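Local coordinates for ancylostoma secreted protein 1 (Necator americanus, PDB 3NT8) that is a secreted protein with two CAP domains, probably associated with the transition of infective hookworm larvae to parasitism, at residues V375-D379 against F380-V384. Numbering follows the deposited sequence.
Sequences VFCND and FTFGV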
ATOM      1  N   VAL A 375      -4.740 -14.268  -0.995  1.00 23.10           N
ATOM      2  CA  VAL A 375      -4.404 -15.650  -0.578  1.00 24.04           C
ATOM      3  C   VAL A 375      -2.963 -15.623  -0.086  1.00 24.85           C
ATOM      4  O   VAL A 375      -2.074 -15.039  -0.765  1.00 23.44           O
ATOM      5  CB  VAL A 375      -4.555 -16.703  -1.740  1.00 23.17           C
ATOM      6  CG1 VAL A 375      -4.379 -18.152  -1.205  1.00 28.52           C
ATOM      7  CG2 VAL A 375      -5.918 -16.628  -2.371  1.00 24.01           C
ATOM      8  N   PHE A 376      -2.717 -16.210   1.089  1.00 25.38           N
ATOM      9  CA  PHE A 376      -1.322 -16.296   1.573  1.00 26.24           C
ATOM     10  C   PHE A 376      -0.676 -17.535   0.980  1.00 27.64           C
ATOM     11  O   PHE A 376      -0.988 -18.661   1.368  1.00 28.70           O
ATOM     12  CB  PHE A 376      -1.222 -16.311   3.085  1.00 25.61           C
ATOM     13  CG  PHE A 376      -1.784 -15.064   3.779  1.00 25.94           C
ATOM     14  CD1 PHE A 376      -1.692 -13.805   3.199  1.00 27.97           C
ATOM     15  CD2 PHE A 376      -2.332 -15.160   5.040  1.00 26.07           C
ATOM     16  CE1 PHE A 376      -2.190 -12.672   3.852  1.00 24.28           C
ATOM     17  CE2 PHE A 376      -2.835 -14.031   5.699  1.00 30.01           C
ATOM     18  CZ  PHE A 376      -2.753 -12.770   5.070  1.00 26.94           C
ATOM     19  N   CYS A 377       0.205 -17.333   0.009  1.00 29.50           N
ATOM     20  CA  CYS A 377       0.893 -18.433  -0.604  1.00 31.85           C
ATOM     21  C   CYS A 377       2.268 -18.524   0.070  1.00 34.20           C
ATOM     22  O   CYS A 377       2.699 -17.576   0.744  1.00 34.28           O
ATOM     23  CB  CYS A 377       0.973 -18.222  -2.110  1.00 30.86           C
ATOM     24  SG  CYS A 377      -0.672 -18.269  -2.971  1.00 32.74           S
ATOM     25  N   ASN A 378       2.947 -19.661  -0.072  1.00 36.78           N
ATOM     26  CA  ASN A 378       4.204 -19.849   0.664  1.00 39.42           C
ATOM     27  C   ASN A 378       5.391 -19.032   0.099  1.00 39.76           C
ATOM     28  O   ASN A 378       6.506 -18.979   0.667  1.00 41.55           O
ATOM     29  CB  ASN A 378       4.526 -21.347   0.842  1.00 40.48           C
ATOM     30  CG  ASN A 378       4.464 -22.148  -0.466  1.00 42.56           C
ATOM     31  OD1 ASN A 378       4.857 -21.678  -1.548  1.00 44.05           O
ATOM     32  ND2 ASN A 378       3.999 -23.387  -0.355  1.00 43.01           N
ATOM     33  N   ASP A 379       5.111 -18.342  -0.984  1.00 39.05           N
ATOM     34  CA  ASP A 379       6.121 -17.710  -1.790  1.00 38.72           C
ATOM     35  C   ASP A 379       5.854 -16.177  -1.976  1.00 36.97           C
ATOM     36  O   ASP A 379       6.742 -15.403  -2.412  1.00 37.32           O
ATOM     37  CB  ASP A 379       6.111 -18.437  -3.134  1.00 39.89           C
ATOM     38  CG  ASP A 379       7.353 -18.201  -3.928  1.00 43.68           C
ATOM     39  OD1 ASP A 379       8.184 -19.147  -3.943  1.00 45.93           O
ATOM     40  OD2 ASP A 379       7.486 -17.086  -4.521  1.00 46.07           O
ATOM     41  N   PHE A 380       4.633 -15.750  -1.656  1.00 34.28           N
ATOM     42  CA  PHE A 380       4.197 -14.377  -1.903  1.00 31.59           C
ATOM     43  C   PHE A 380       2.793 -14.290  -1.409  1.00 29.75           C
ATOM     44  O   PHE A 380       2.144 -15.332  -1.248  1.00 29.03           O
ATOM     45  CB  PHE A 380       4.265 -13.970  -3.375  1.00 31.67           C
ATOM     46  CG  PHE A 380       3.722 -15.002  -4.349  1.00 32.10           C
ATOM     47  CD1 PHE A 380       2.363 -15.113  -4.599  1.00 34.89           C
ATOM     48  CD2 PHE A 380       4.593 -15.812  -5.079  1.00 36.07           C
ATOM     49  CE1 PHE A 380       1.865 -16.066  -5.522  1.00 37.20           C
ATOM     50  CE2 PHE A 380       4.110 -16.788  -6.013  1.00 37.84           C
ATOM     51  CZ  PHE A 380       2.739 -16.912  -6.220  1.00 38.81           C
ATOM     52  N   THR A 381       2.345 -13.067  -1.098  1.00 28.13           N
ATOM     53  CA  THR A 381       0.913 -12.805  -0.864  1.00 26.51           C
ATOM     54  C   THR A 381       0.291 -12.530  -2.257  1.00 25.14           C
ATOM     55  O   THR A 381       0.744 -11.677  -2.972  1.00 25.25           O
ATOM     56  CB  THR A 381       0.710 -11.634   0.081  1.00 27.26           C
ATOM     57  OG1 THR A 381       1.496 -11.834   1.269  1.00 28.88           O
ATOM     58  CG2 THR A 381      -0.732 -11.461   0.456  1.00 24.05           C
ATOM     59  N   PHE A 382      -0.766 -13.253  -2.608  1.00 24.39           N
ATOM     60  CA  PHE A 382      -1.363 -13.265  -3.952  1.00 22.58           C
ATOM     61  C   PHE A 382      -2.725 -12.579  -3.922  1.00 21.55           C
ATOM     62  O   PHE A 382      -3.557 -12.905  -3.093  1.00 21.16           O
ATOM     63  CB  PHE A 382      -1.500 -14.755  -4.370  1.00 23.02           C
ATOM     64  CG  PHE A 382      -1.966 -14.979  -5.810  1.00 24.27           C
ATOM     65  CD1 PHE A 382      -1.709 -14.043  -6.776  1.00 24.46           C
ATOM     66  CD2 PHE A 382      -2.634 -16.159  -6.181  1.00 21.96           C
ATOM     67  CE1 PHE A 382      -2.107 -14.252  -8.098  1.00 22.54           C
ATOM     68  CE2 PHE A 382      -3.023 -16.361  -7.477  1.00 21.25           C
ATOM     69  CZ  PHE A 382      -2.740 -15.394  -8.445  1.00 19.16           C
ATOM     70  N   GLY A 383      -2.934 -11.587  -4.797  1.00 20.64           N
ATOM     71  CA  GLY A 383      -4.175 -10.813  -4.834  1.00 18.67           C
ATOM     72  C   GLY A 383      -4.818 -10.939  -6.225  1.00 17.54           C
ATOM     73  O   GLY A 383      -4.147 -10.733  -7.234  1.00 17.31           O
ATOM     74  N   VAL A 384      -6.071 -11.372  -6.272  1.00 16.30           N
ATOM     75  CA  VAL A 384      -6.818 -11.584  -7.542  1.00 15.14           C
ATOM     76  C   VAL A 384      -8.134 -10.807  -7.458  1.00 17.03           C
ATOM     77  O   VAL A 384      -8.893 -10.948  -6.477  1.00 18.55           O
ATOM     78  CB  VAL A 384      -7.136 -13.098  -7.837  1.00 14.48           C
ATOM     79  CG1 VAL A 384      -7.983 -13.268  -9.206  1.00 10.50           C
ATOM     80  CG2 VAL A 384      -5.870 -13.988  -7.861  1.00  9.99           C
TER
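The Phe380 ring meets the carboxylate of Asp379 at the turn of a β hairpin. Phe380 has the most surface buried by the contact. Its CG stands between the backbone N and the carbonyl carbon (chi1 45°), which brings one ring edge toward the carboxylate. Asp379 OD2 lies near the ring plane, 3.2 Å from Phe380 CD2, and the carboxylate is turned 72° from the ring. The aromatic C-H edge probably suits the negative oxygen. Cys377 meets Phe380 across the turn, with Cys377 CB 4.1 Å from Phe380 CE1. Cys377 SG lies obliquely to the Phe380 ring, 5.1 Å from its centroid, in a sulfur-aromatic contact. The same sulfur reaches the next aromatic on that face, with SG 3.9 Å from Phe382 CB. Cys377 SG therefore lies against both phenylalanine side chains. Tyr293 also touches both Phe380 and Phe382.

The backbone holds this arrangement in register. Val375 and Phe382 form an antiparallel hydrogen-bonded pair, with Val375 N to Phe382 O at 2.8 Å and Phe382 N to Val375 O at 2.9 Å. Nearer the turn, Cys377 N gives a more bent bond to Phe380 O (3.1 Å, 135° at the hydrogen). On the other face of the hairpin, Phe376 and Thr381 lie side by side. Thr381 CG2 meets the edge of the Phe376 ring, 3.7 Å from CD1. Thr381 OG1 is hydrogen-bonded to Val313 O and Phe316 N, and Lys318 makes a cation-pi contact with Phe376.

Strands 369-376 and 381-388 are the two central strands of a four-stranded sheet. The disulfide from Cys377 to Cys291 ties their hairpin turn to the segment following helix 278-288, within the α-β-α sandwich of the second CAP domain.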